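Local coordinates for phosphohistidine phosphatase sixA (Escherichia coli, PDB 1UJC), which removes the phosphate from the phosphohistidine of the HPt domain of the ArcB sensor in the multistep His-Asp phosphorelay, at residues M1-M6 and V103-H108; H8-L13 and P22-G27; E30-A35 and V63-N68; E44-L49 and G99-L104. All blocks are in the same frame, centred on the assembly; numbering follows the deposited sequence.

Overall arrangement
Contacts 1 and 4 build the middle of one sheet: both use strand 102-107, with strand 2-7 on one edge and 47-50 on the other, and their centres lie about 8 Å apart. Contact 1 runs out at its C-terminal end into the tungstate pocket. There it meets contact 2, centred about 19 Å away, where Ser107 O lies 3.0 Å from His8 N, a probable hydrogen bond; His8 and His108 both touch the anion. Contact 3 packs helices 25-40 and 54-66 on the Met6-Leu104 face of the sheet, its Val63 CG1 4.2 Å from CD2 of Leu104, a residue shared by contacts 1 and 4. Contacts 2 and 4 do not touch, their nearest atoms being about 9 Å apart.

Contact 1 of 4, residues M1-M6 and V103-H108. With WO4 (tungstate(VI)ion), chain C.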
loop_
_atom_site.group_PDB
_atom_site.type_symbol
_atom_site.label_atom_id
_atom_site.label_comp_id
_atom_site.label_asym_id
_atom_site.label_seq_id
_atom_site.Cartn_x
_atom_site.Cartn_y
_atom_site.Cartn_z
ATOM N N MET A 1 -9.608 10.325 -6.902
ATOM C CA MET A 1 -8.899 9.032 -7.116
ATOM C C MET A 1 -8.769 8.256 -5.818
ATOM O O MET A 1 -8.359 8.805 -4.797
ATOM C CB MET A 1 -7.507 9.279 -7.707
ATOM C CG MET A 1 -6.692 8.011 -7.942
ATOM S SD MET A 1 -5.090 8.310 -8.754
ATOM C CE MET A 1 -4.050 8.788 -7.331
ATOM N N GLN A 2 -9.123 6.977 -5.861
ATOM C CA GLN A 2 -9.041 6.120 -4.687
ATOM C C GLN A 2 -7.621 5.605 -4.514
ATOM O O GLN A 2 -7.049 5.017 -5.425
ATOM C CB GLN A 2 -9.989 4.928 -4.820
ATOM C CG GLN A 2 -11.470 5.264 -4.723
ATOM C CD GLN A 2 -11.816 6.036 -3.463
ATOM O OE1 GLN A 2 -11.753 7.264 -3.439
ATOM N NE2 GLN A 2 -12.169 5.316 -2.402
ATOM N N VAL A 3 -7.046 5.840 -3.344
ATOM C CA VAL A 3 -5.699 5.372 -3.075
ATOM C C VAL A 3 -5.755 4.379 -1.932
ATOM O O VAL A 3 -6.307 4.676 -0.877
ATOM C CB VAL A 3 -4.762 6.535 -2.689
ATOM C CG1 VAL A 3 -3.359 6.008 -2.444
ATOM C CG2 VAL A 3 -4.753 7.579 -3.796
ATOM N N PHE A 4 -5.207 3.192 -2.151
ATOM C CA PHE A 4 -5.186 2.173 -1.114
ATOM C C PHE A 4 -3.749 1.950 -0.680
ATOM O O PHE A 4 -2.946 1.385 -1.420
ATOM C CB PHE A 4 -5.789 0.864 -1.624
ATOM C CG PHE A 4 -7.219 0.992 -2.061
ATOM C CD1 PHE A 4 -7.534 1.257 -3.386
ATOM C CD2 PHE A 4 -8.252 0.863 -1.138
ATOM C CE1 PHE A 4 -8.859 1.391 -3.790
ATOM C CE2 PHE A 4 -9.584 0.996 -1.533
ATOM C CZ PHE A 4 -9.886 1.261 -2.860
ATOM N N ILE A 5 -3.437 2.402 0.528
ATOM C CA ILE A 5 -2.095 2.286 1.078
ATOM C C ILE A 5 -1.983 1.035 1.930
ATOM O O ILE A 5 -2.728 0.858 2.897
ATOM C CB ILE A 5 -1.762 3.527 1.922
ATOM C CG1 ILE A 5 -1.951 4.785 1.063
ATOM C CG2 ILE A 5 -0.340 3.433 2.455
ATOM C CD1 ILE A 5 -1.801 6.084 1.803
ATOM N N MET A 6 -1.042 0.168 1.577
ATOM C CA MET A 6 -0.868 -1.080 2.299
ATOM C C MET A 6 0.538 -1.320 2.834
ATOM O O MET A 6 1.533 -1.035 2.170
ATOM C CB MET A 6 -1.285 -2.242 1.392
ATOM C CG MET A 6 -1.113 -3.630 1.981
ATOM S SD MET A 6 -1.755 -4.882 0.842
ATOM C CE MET A 6 -2.158 -6.235 1.994
ATOM N N VAL A 103 -5.425 3.411 -7.203
ATOM C CA VAL A 103 -4.050 2.947 -7.080
ATOM C C VAL A 103 -3.839 2.210 -5.767
ATOM O O VAL A 103 -4.345 2.628 -4.726
ATOM C CB VAL A 103 -3.049 4.134 -7.115
ATOM C CG1 VAL A 103 -1.621 3.615 -7.033
ATOM C CG2 VAL A 103 -3.249 4.959 -8.374
ATOM N N LEU A 104 -3.098 1.107 -5.827
ATOM C CA LEU A 104 -2.771 0.328 -4.637
ATOM C C LEU A 104 -1.286 0.558 -4.379
ATOM O O LEU A 104 -0.455 0.299 -5.252
ATOM C CB LEU A 104 -3.034 -1.164 -4.860
ATOM C CG LEU A 104 -2.507 -2.113 -3.774
ATOM C CD1 LEU A 104 -3.049 -1.716 -2.407
ATOM C CD2 LEU A 104 -2.904 -3.540 -4.108
ATOM N N VAL A 105 -0.967 1.067 -3.190
ATOM C CA VAL A 105 0.415 1.361 -2.800
ATOM C C VAL A 105 0.863 0.409 -1.696
ATOM O O VAL A 105 0.274 0.381 -0.618
ATOM C CB VAL A 105 0.548 2.813 -2.269
ATOM C CG1 VAL A 105 2.006 3.116 -1.924
ATOM C CG2 VAL A 105 0.024 3.798 -3.300
ATOM N N ILE A 106 1.904 -0.373 -1.965
ATOM C CA ILE A 106 2.417 -1.322 -0.984
ATOM C C ILE A 106 3.765 -0.808 -0.502
ATOM O O ILE A 106 4.693 -0.647 -1.296
ATOM C CB ILE A 106 2.565 -2.728 -1.600
ATOM C CG1 ILE A 106 1.189 -3.256 -2.013
ATOM C CG2 ILE A 106 3.197 -3.671 -0.599
ATOM C CD1 ILE A 106 1.223 -4.627 -2.673
ATOM N N SER A 107 3.873 -0.555 0.801
ATOM C CA SER A 107 5.101 -0.003 1.353
ATOM C C SER A 107 5.470 -0.497 2.750
ATOM O O SER A 107 5.193 -1.641 3.110
ATOM C CB SER A 107 4.997 1.525 1.354
ATOM O OG SER A 107 6.237 2.138 1.647
ATOM N N HIS A 108 6.102 0.377 3.530
ATOM C CA HIS A 108 6.537 0.022 4.873
ATOM C C HIS A 108 6.333 1.143 5.878
ATOM O O HIS A 108 5.978 2.271 5.522
ATOM C CB HIS A 108 8.039 -0.299 4.902
ATOM C CG HIS A 108 8.558 -0.987 3.679
ATOM N ND1 HIS A 108 9.184 -2.214 3.732
ATOM C CD2 HIS A 108 8.600 -0.599 2.383
ATOM C CE1 HIS A 108 9.588 -2.551 2.521
ATOM N NE2 HIS A 108 9.247 -1.589 1.684
HETATM W W WO4 C . 8.395 -2.988 7.906
HETATM O O1 WO4 C . 6.910 -2.119 7.703
HETATM O O2 WO4 C . 9.283 -2.994 6.417
HETATM O O3 WO4 C . 8.114 -4.566 8.553
HETATM O O4 WO4 C . 9.370 -2.145 9.060
#
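Val103 pairs with Val3 at the start of a parallel two-strand ladder, in the middle of the sheet of this alpha/beta fold. Its N-H reaches Gln2 O and its carbonyl takes Phe4 N at 2.8 Å, so both backbone polar groups bracket Val3. Its CG2 branch lies 3.8 Å from Met1 SD.

Leu104 turns to the other face. Chi1 of 170° sets CG anti to the backbone N, and chi2 of 55° then brings CD1 over the neighbouring strand, 3.3 Å from Phe4 O and 3.8 Å from Phe4 CB. Val105 repeats the bracketing, its N bonding to Phe4 O and its O to Met6 N at 2.6 Å, while its CG2 meets Val3 CG1 on the face packed against helices 85-98 and 111-119. Ile106 joins Leu104 and Met6 on the opposite face, where it reaches helix 54-66. Ser107 N closes the ladder on Met6 O; its hydroxyl bonds to Leu79 O.

His108 then leaves the sheet for the tungstate pocket that Arg7, Arg55 and Leu109 also line. With NE2 bonded to Ser51 OG and ND1 donating in the ring plane to tungstate O2 at 2.8 Å, the ring is held at both nitrogens.

Contact 2 of 4, residues H8-L13 and P22-G27. With WO4 (tungstate(VI)ion), chain C.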
loop_
_atom_site.group_PDB
_atom_site.type_symbol
_atom_site.label_atom_id
_atom_site.label_comp_id
_atom_site.label_asym_id
_atom_site.label_seq_id
_atom_site.Cartn_x
_atom_site.Cartn_y
_atom_site.Cartn_z
ATOM N N HIS A 8 3.412 -3.881 3.881
ATOM C CA HIS A 8 3.800 -5.226 3.492
ATOM C C HIS A 8 3.408 -6.202 4.604
ATOM O O HIS A 8 3.221 -5.801 5.753
ATOM C CB HIS A 8 5.309 -5.274 3.263
ATOM C CG HIS A 8 6.103 -5.124 4.520
ATOM N ND1 HIS A 8 6.196 -6.127 5.458
ATOM C CD2 HIS A 8 6.798 -4.075 5.019
ATOM C CE1 HIS A 8 6.913 -5.704 6.483
ATOM N NE2 HIS A 8 7.290 -4.460 6.241
ATOM N N GLY A 9 3.287 -7.479 4.255
ATOM C CA GLY A 9 2.907 -8.486 5.231
ATOM C C GLY A 9 4.036 -8.904 6.157
ATOM O O GLY A 9 5.190 -8.536 5.949
ATOM N N ASP A 10 3.687 -9.671 7.187
ATOM C CA ASP A 10 4.639 -10.170 8.169
ATOM C C ASP A 10 5.856 -10.764 7.451
ATOM O O ASP A 10 5.713 -11.566 6.526
ATOM C CB ASP A 10 3.959 -11.232 9.038
ATOM C CG ASP A 10 4.825 -11.686 10.194
ATOM O OD1 ASP A 10 5.111 -10.874 11.100
ATOM O OD2 ASP A 10 5.222 -12.861 10.196
ATOM N N ALA A 11 7.051 -10.374 7.883
ATOM C CA ALA A 11 8.270 -10.844 7.237
ATOM C C ALA A 11 9.299 -11.451 8.182
ATOM O O ALA A 11 9.391 -11.070 9.347
ATOM C CB ALA A 11 8.904 -9.696 6.464
ATOM N N ALA A 12 10.082 -12.390 7.659
ATOM C CA ALA A 12 11.119 -13.044 8.441
ATOM C C ALA A 12 12.047 -11.984 9.020
ATOM O O ALA A 12 12.392 -11.009 8.346
ATOM C CB ALA A 12 11.902 -14.006 7.566
ATOM N N LEU A 13 12.447 -12.174 10.272
ATOM C CA LEU A 13 13.328 -11.225 10.937
ATOM C C LEU A 13 14.761 -11.268 10.428
ATOM O O LEU A 13 15.441 -10.237 10.371
ATOM C CB LEU A 13 13.321 -11.470 12.447
ATOM C CG LEU A 13 12.141 -10.856 13.202
ATOM C CD1 LEU A 13 12.169 -11.290 14.654
ATOM C CD2 LEU A 13 12.214 -9.335 13.089
ATOM N N PRO A 22 12.379 -12.032 3.202
ATOM C CA PRO A 22 11.168 -12.538 2.551
ATOM C C PRO A 22 9.943 -12.478 3.464
ATOM O O PRO A 22 10.051 -12.204 4.661
ATOM C CB PRO A 22 11.547 -13.971 2.203
ATOM C CG PRO A 22 12.375 -14.364 3.394
ATOM C CD PRO A 22 13.263 -13.144 3.602
ATOM N N LEU A 23 8.777 -12.746 2.889
ATOM C CA LEU A 23 7.535 -12.736 3.646
ATOM C C LEU A 23 7.421 -14.069 4.383
ATOM O O LEU A 23 7.976 -15.070 3.946
ATOM C CB LEU A 23 6.360 -12.564 2.679
ATOM C CG LEU A 23 5.283 -11.507 2.950
ATOM C CD1 LEU A 23 5.905 -10.221 3.495
ATOM C CD2 LEU A 23 4.527 -11.239 1.653
ATOM N N THR A 24 6.733 -14.082 5.518
ATOM C CA THR A 24 6.543 -15.329 6.254
ATOM C C THR A 24 5.257 -15.963 5.724
ATOM O O THR A 24 4.483 -15.320 5.011
ATOM C CB THR A 24 6.336 -15.092 7.757
ATOM O OG1 THR A 24 5.072 -14.443 7.956
ATOM C CG2 THR A 24 7.452 -14.224 8.333
ATOM N N THR A 25 5.031 -17.220 6.085
ATOM C CA THR A 25 3.833 -17.932 5.672
ATOM C C THR A 25 2.598 -17.154 6.116
ATOM O O THR A 25 1.662 -16.968 5.339
ATOM C CB THR A 25 3.808 -19.337 6.294
ATOM O OG1 THR A 25 4.888 -20.105 5.747
ATOM C CG2 THR A 25 2.496 -20.033 6.012
ATOM N N ASN A 26 2.606 -16.701 7.365
ATOM C CA ASN A 26 1.495 -15.929 7.920
ATOM C C ASN A 26 1.364 -14.623 7.144
ATOM O O ASN A 26 0.258 -14.202 6.809
ATOM C CB ASN A 26 1.741 -15.643 9.408
ATOM C CG ASN A 26 0.746 -14.652 9.993
ATOM O OD1 ASN A 26 -0.448 -14.945 10.130
ATOM N ND2 ASN A 26 1.237 -13.463 10.336
ATOM N N GLY A 27 2.500 -13.992 6.857
ATOM C CA GLY A 27 2.489 -12.748 6.108
ATOM C C GLY A 27 1.821 -12.947 4.763
ATOM O O GLY A 27 1.128 -12.058 4.266
HETATM W W WO4 C . 8.395 -2.988 7.906
HETATM O O1 WO4 C . 6.910 -2.119 7.703
HETATM O O2 WO4 C . 9.283 -2.994 6.417
HETATM O O3 WO4 C . 8.114 -4.566 8.553
HETATM O O4 WO4 C . 9.370 -2.145 9.060
#
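Asp10 and Gly27 come unusually close, their CA atoms 3.9 Å apart, where the loop after strand 2-7 crosses the capped N-terminus of helix 25-40. A side chain on Gly27 would run into Asp10 O; as it is, the Gly27 CA-H points at that oxygen nearly straight, with 160° at the hydrogen. Thr24 is the N-cap. Its OG1, set between the backbone N and the carbonyl carbon (chi1 68°), accepts from Gly27 N at 2.8 Å and donates to Asp10 OD2 at 2.7 Å, on the lone pair facing away from the other carboxylate oxygen. Thr24 N bonds to Asp10 O, and Ala12 N to Pro22 O, so two backbone bonds flank the single bridge between Ala11 and Leu23. Leu23 CD1 is wedged against the carbonyls, 3.1 Å from Gly9 O.

His8 and Gly9 follow Arg7 as the Arg-His-Gly signature of the histidine phosphatases, whose histidine takes up the phosphate in relatives. The bound tungstate is consistent with that role. With a phenylalanine in place of His8, the tungsten would probably be left without its nitrogen ligand, and Gly9 O would lose the N-H that faces it. That N-H is on ND1: it donates to Gly9 O at 2.7 Å from above the carbonyl plane, while NE2 at the far side of the ring binds tungsten at 2.5 Å.

Contact 3 of 4, residues E30-A35 and V63-N68; sequences ESRLMA and VGDCLN. With CA (calcium ion), chain B.
Arg32 and Asp65 cross obliquely at the outer side of two packed helices, with guanidinium and carboxylate planes 28° apart. A single nitrogen makes the salt bridge: Arg32 NH2 stands 2.6 Å from Asp65 OD2, which lies at the guanidinium edge, near its plane. The other terminal nitrogen, NH1, pairs with Glu62, so the group is held between two acidic residues. Since the Arg32 chain is extended from CG to NE, its aliphatic part runs alongside Cys66, whose SG rests 3.4 Å from CG and 3.5 Å from CD. Replacing Arg32 by an alanine would probably leave the Asp65 and Glu62 carboxylates without this shared counter-charge and take the CG and CD methylenes off the Cys66 sulfur.

Further in, Ala35 turns its methyl toward the other helix. CB lies 3.7 Å from Val63 CA and 3.8 Å from Cys66 CB, and the small side chain lets the backbones approach to 5.0 Å between the CA atoms of Ala35 and Val63. Val63 O accepts from both Cys66 N and Leu67 N.

On the outer side, calcium takes Asp65 O at 2.6 Å and five waters, one of which also donates to Cys66 O. Helices 25-40 and 54-66, closely packed through a small residue, form part of the helical layer over the Met6-Leu104 face of the sheet, as expected of a layered alpha/beta fold.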
loop_
_atom_site.group_PDB
_atom_site.type_symbol
_atom_site.label_atom_id
_atom_site.label_comp_id
_atom_site.label_asym_id
_atom_site.label_seq_id
_atom_site.Cartn_x
_atom_site.Cartn_y
_atom_site.Cartn_z
ATOM N N GLU A 30 -2.112 -13.651 5.518
ATOM C CA GLU A 30 -2.838 -12.424 5.817
ATOM C C GLU A 30 -2.915 -11.483 4.629
ATOM O O GLU A 30 -3.898 -10.758 4.473
ATOM C CB GLU A 30 -2.202 -11.693 6.993
ATOM C CG GLU A 30 -2.150 -12.509 8.258
ATOM C CD GLU A 30 -1.817 -11.662 9.458
ATOM O OE1 GLU A 30 -0.889 -10.830 9.354
ATOM O OE2 GLU A 30 -2.480 -11.831 10.504
ATOM N N SER A 31 -1.883 -11.479 3.795
ATOM C CA SER A 31 -1.906 -10.610 2.631
ATOM C C SER A 31 -2.991 -11.071 1.661
ATOM O O SER A 31 -3.654 -10.248 1.029
ATOM C CB SER A 31 -0.538 -10.584 1.950
ATOM O OG SER A 31 0.343 -9.725 2.658
ATOM N N ARG A 32 -3.172 -12.388 1.552
ATOM C CA ARG A 32 -4.201 -12.942 0.676
ATOM C C ARG A 32 -5.567 -12.647 1.287
ATOM O O ARG A 32 -6.546 -12.408 0.575
ATOM C CB ARG A 32 -4.030 -14.461 0.510
ATOM C CG ARG A 32 -3.029 -14.882 -0.565
ATOM C CD ARG A 32 -3.281 -16.330 -1.018
ATOM N NE ARG A 32 -2.658 -16.618 -2.311
ATOM C CZ ARG A 32 -1.433 -17.114 -2.466
ATOM N NH1 ARG A 32 -0.690 -17.390 -1.407
ATOM N NH2 ARG A 32 -0.942 -17.322 -3.681
ATOM N N LEU A 33 -5.617 -12.662 2.616
ATOM C CA LEU A 33 -6.848 -12.394 3.351
ATOM C C LEU A 33 -7.353 -10.986 3.026
ATOM O O LEU A 33 -8.532 -10.791 2.711
ATOM C CB LEU A 33 -6.582 -12.522 4.855
ATOM C CG LEU A 33 -7.772 -12.557 5.815
ATOM C CD1 LEU A 33 -8.712 -13.696 5.434
ATOM C CD2 LEU A 33 -7.262 -12.755 7.243
ATOM N N MET A 34 -6.454 -10.008 3.104
ATOM C CA MET A 34 -6.801 -8.619 2.812
ATOM C C MET A 34 -7.140 -8.441 1.331
ATOM O O MET A 34 -8.022 -7.656 0.976
ATOM C CB MET A 34 -5.641 -7.695 3.182
ATOM C CG MET A 34 -5.359 -7.601 4.677
ATOM S SD MET A 34 -6.721 -6.860 5.606
ATOM C CE MET A 34 -6.734 -5.231 4.919
ATOM N N ALA A 35 -6.434 -9.169 0.473
ATOM C CA ALA A 35 -6.669 -9.098 -0.965
ATOM C C ALA A 35 -8.093 -9.542 -1.285
ATOM O O ALA A 35 -8.809 -8.877 -2.033
ATOM C CB ALA A 35 -5.671 -9.979 -1.702
ATOM N N VAL A 63 -1.131 -10.706 -3.168
ATOM C CA VAL A 63 -2.366 -9.977 -3.400
ATOM C C VAL A 63 -2.850 -10.203 -4.825
ATOM O O VAL A 63 -4.023 -10.494 -5.050
ATOM C CB VAL A 63 -2.172 -8.465 -3.167
ATOM C CG1 VAL A 63 -3.386 -7.695 -3.667
ATOM C CG2 VAL A 63 -1.961 -8.196 -1.685
ATOM N N GLY A 64 -1.933 -10.069 -5.779
ATOM C CA GLY A 64 -2.271 -10.255 -7.180
ATOM C C GLY A 64 -2.830 -11.631 -7.473
ATOM O O GLY A 64 -3.496 -11.840 -8.491
ATOM N N ASP A 65 -2.559 -12.575 -6.579
ATOM C CA ASP A 65 -3.047 -13.935 -6.739
ATOM C C ASP A 65 -4.522 -14.053 -6.388
ATOM O O ASP A 65 -5.184 -14.972 -6.838
ATOM C CB ASP A 65 -2.252 -14.904 -5.863
ATOM C CG ASP A 65 -0.948 -15.343 -6.503
ATOM O OD1 ASP A 65 -0.645 -14.903 -7.632
ATOM O OD2 ASP A 65 -0.230 -16.137 -5.870
ATOM N N CYS A 66 -5.040 -13.127 -5.587
ATOM C CA CYS A 66 -6.442 -13.188 -5.186
ATOM C C CYS A 66 -7.288 -12.060 -5.766
ATOM O O CYS A 66 -8.508 -12.185 -5.896
ATOM C CB CYS A 66 -6.547 -13.156 -3.660
ATOM S SG CYS A 66 -5.513 -14.357 -2.793
ATOM N N LEU A 67 -6.637 -10.960 -6.115
ATOM C CA LEU A 67 -7.326 -9.793 -6.652
ATOM C C LEU A 67 -6.803 -9.479 -8.054
ATOM O O LEU A 67 -5.600 -9.539 -8.299
ATOM C CB LEU A 67 -7.083 -8.611 -5.707
ATOM C CG LEU A 67 -7.764 -7.254 -5.875
ATOM C CD1 LEU A 67 -9.261 -7.388 -5.691
ATOM C CD2 LEU A 67 -7.203 -6.299 -4.827
ATOM N N ASN A 68 -7.702 -9.156 -8.979
ATOM C CA ASN A 68 -7.286 -8.840 -10.343
ATOM C C ASN A 68 -6.477 -7.547 -10.332
ATOM O O ASN A 68 -7.021 -6.472 -10.068
ATOM C CB ASN A 68 -8.504 -8.667 -11.265
ATOM C CG ASN A 68 -9.467 -9.847 -11.205
ATOM O OD1 ASN A 68 -9.050 -11.001 -11.072
ATOM N ND2 ASN A 68 -10.764 -9.562 -11.326
HETATM CA CA CA B . -6.703 -17.036 -7.324
HETATM O O HOH W 1 -8.572 -14.956 -6.974
HETATM O O HOH W 2 -4.246 -18.316 -7.692
HETATM O O HOH W 3 -6.328 -15.726 -9.817
HETATM O O HOH W 4 -6.655 -19.598 -6.192
HETATM O O HOH W 5 -5.806 -17.416 -4.735
#

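Contact 4 of 4, residues E44-L49 and G99-L104; sequences EIERVL and GVASVL
Arg47 folds over Val100, and Val103 fills the hollow between Arg47 and Leu49. Bends at chi2 (-75°) and chi3 (-79°) carry the arginine across the valine at about a right angle, with Arg47 CG on Val100 CG1 at 3.8 Å and Arg47 NH1 on Val100 CG2 at 3.5 Å. The two branches of Val103 then divide the groove: CG2 lies against Arg47 CB, and CG1 meets Leu49 CG at 3.7 Å. Helix 85-98 closes over this face through Leu95 and Tyr91. On the reverse face the bump is Ile45, whose CG2 sits 3.7 Å from Leu104 CB, beside Phe4.

Parallel pairing runs from Arg47 to Leu49. Arg47 N bonds to Ser102 O, Leu104 N to Arg47 O, and Leu49 N to Leu104 O. Upstream of the strand, at Glu46, the backbone kinks (psi -37°) and side chains carry most of the bonding. Ser102 OG fits into the bend, donating to Glu44 O at 2.5 Å, short enough for the exact length to be doubtful, and accepting from Glu46 N at 3.1 Å. The extended Glu46 chain reaches back to Ala101 N, which meets OE1 at 3.0 Å from above the carboxylate plane.

Arg47 also forms salt bridges with Glu74 and Glu98. The chemistry thus implies a strand start fixed by side-chain bonds, with an arginine whose charge is probably balanced by the two glutamates while its hydrocarbon part packs on Val100 and Val103.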
loop_
_atom_site.group_PDB
_atom_site.type_symbol
_atom_site.label_atom_id
_atom_site.label_comp_id
_atom_site.label_asym_id
_atom_site.label_seq_id
_atom_site.Cartn_x
_atom_site.Cartn_y
_atom_site.Cartn_z
ATOM N N GLU A 44 -11.512 -2.209 -7.731
ATOM C CA GLU A 44 -10.878 -2.417 -9.025
ATOM C C GLU A 44 -9.615 -1.567 -9.045
ATOM O O GLU A 44 -9.694 -0.340 -9.124
ATOM C CB GLU A 44 -11.813 -1.968 -10.147
ATOM C CG GLU A 44 -13.260 -2.405 -9.969
ATOM C CD GLU A 44 -14.170 -1.886 -11.071
ATOM O OE1 GLU A 44 -14.155 -0.662 -11.335
ATOM O OE2 GLU A 44 -14.908 -2.698 -11.671
ATOM N N ILE A 45 -8.458 -2.215 -8.965
ATOM C CA ILE A 45 -7.187 -1.496 -8.951
ATOM C C ILE A 45 -6.678 -1.241 -10.358
ATOM O O ILE A 45 -6.423 -2.176 -11.111
ATOM C CB ILE A 45 -6.114 -2.280 -8.169
ATOM C CG1 ILE A 45 -6.621 -2.592 -6.755
ATOM C CG2 ILE A 45 -4.827 -1.479 -8.104
ATOM C CD1 ILE A 45 -6.918 -1.372 -5.918
ATOM N N GLU A 46 -6.522 0.035 -10.697
ATOM C CA GLU A 46 -6.055 0.434 -12.022
ATOM C C GLU A 46 -4.536 0.507 -12.113
ATOM O O GLU A 46 -3.949 0.171 -13.144
ATOM C CB GLU A 46 -6.642 1.798 -12.405
ATOM C CG GLU A 46 -6.339 2.223 -13.848
ATOM C CD GLU A 46 -6.872 3.608 -14.192
ATOM O OE1 GLU A 46 -8.033 3.907 -13.851
ATOM O OE2 GLU A 46 -6.128 4.394 -14.816
ATOM N N ARG A 47 -3.900 0.956 -11.037
ATOM C CA ARG A 47 -2.448 1.082 -11.014
ATOM C C ARG A 47 -1.858 0.571 -9.705
ATOM O O ARG A 47 -2.510 0.613 -8.657
ATOM C CB ARG A 47 -2.055 2.550 -11.218
ATOM C CG ARG A 47 -2.404 3.098 -12.597
ATOM C CD ARG A 47 -1.435 2.576 -13.650
ATOM N NE ARG A 47 -0.167 3.301 -13.631
ATOM C CZ ARG A 47 -0.006 4.540 -14.092
ATOM N NH1 ARG A 47 -1.037 5.197 -14.612
ATOM N NH2 ARG A 47 1.189 5.120 -14.041
ATOM N N VAL A 48 -0.618 0.099 -9.770
ATOM C CA VAL A 48 0.062 -0.420 -8.595
ATOM C C VAL A 48 1.466 0.159 -8.439
ATOM O O VAL A 48 2.265 0.145 -9.375
ATOM C CB VAL A 48 0.157 -1.954 -8.660
ATOM C CG1 VAL A 48 0.921 -2.483 -7.461
ATOM C CG2 VAL A 48 -1.237 -2.546 -8.717
ATOM N N LEU A 49 1.748 0.667 -7.242
ATOM C CA LEU A 49 3.046 1.248 -6.916
ATOM C C LEU A 49 3.590 0.416 -5.762
ATOM O O LEU A 49 2.902 0.218 -4.760
ATOM C CB LEU A 49 2.880 2.707 -6.484
ATOM C CG LEU A 49 2.060 3.595 -7.425
ATOM C CD1 LEU A 49 1.941 5.000 -6.842
ATOM C CD2 LEU A 49 2.723 3.642 -8.793
ATOM N N GLY A 99 -5.931 11.002 -14.692
ATOM C CA GLY A 99 -7.223 10.366 -14.864
ATOM C C GLY A 99 -7.325 9.031 -14.146
ATOM O O GLY A 99 -8.403 8.458 -14.061
ATOM N N VAL A 100 -6.211 8.533 -13.619
ATOM C CA VAL A 100 -6.218 7.256 -12.907
ATOM C C VAL A 100 -7.326 7.216 -11.848
ATOM O O VAL A 100 -7.437 8.116 -11.011
ATOM C CB VAL A 100 -4.855 6.998 -12.240
ATOM C CG1 VAL A 100 -4.909 5.734 -11.400
ATOM C CG2 VAL A 100 -3.782 6.881 -13.305
ATOM N N ALA A 101 -8.138 6.162 -11.882
ATOM C CA ALA A 101 -9.254 6.021 -10.949
ATOM C C ALA A 101 -8.900 5.407 -9.597
ATOM O O ALA A 101 -9.534 5.721 -8.591
ATOM C CB ALA A 101 -10.382 5.213 -11.603
ATOM N N SER A 102 -7.896 4.538 -9.566
ATOM C CA SER A 102 -7.509 3.893 -8.319
ATOM C C SER A 102 -6.088 3.356 -8.353
ATOM O O SER A 102 -5.609 2.890 -9.392
ATOM C CB SER A 102 -8.473 2.751 -8.009
ATOM O OG SER A 102 -8.496 1.826 -9.080
ATOM N N VAL A 103 -5.425 3.411 -7.203
ATOM C CA VAL A 103 -4.050 2.947 -7.080
ATOM C C VAL A 103 -3.839 2.210 -5.767
ATOM O O VAL A 103 -4.345 2.628 -4.726
ATOM C CB VAL A 103 -3.049 4.134 -7.115
ATOM C CG1 VAL A 103 -1.621 3.615 -7.033
ATOM C CG2 VAL A 103 -3.249 4.959 -8.374
ATOM N N LEU A 104 -3.098 1.107 -5.827
ATOM C CA LEU A 104 -2.771 0.328 -4.637
ATOM C C LEU A 104 -1.286 0.558 -4.379
ATOM O O LEU A 104 -0.455 0.299 -5.252
ATOM C CB LEU A 104 -3.034 -1.164 -4.860
ATOM C CG LEU A 104 -2.507 -2.113 -3.774
ATOM C CD1 LEU A 104 -3.049 -1.716 -2.407
ATOM C CD2 LEU A 104 -2.904 -3.540 -4.108
#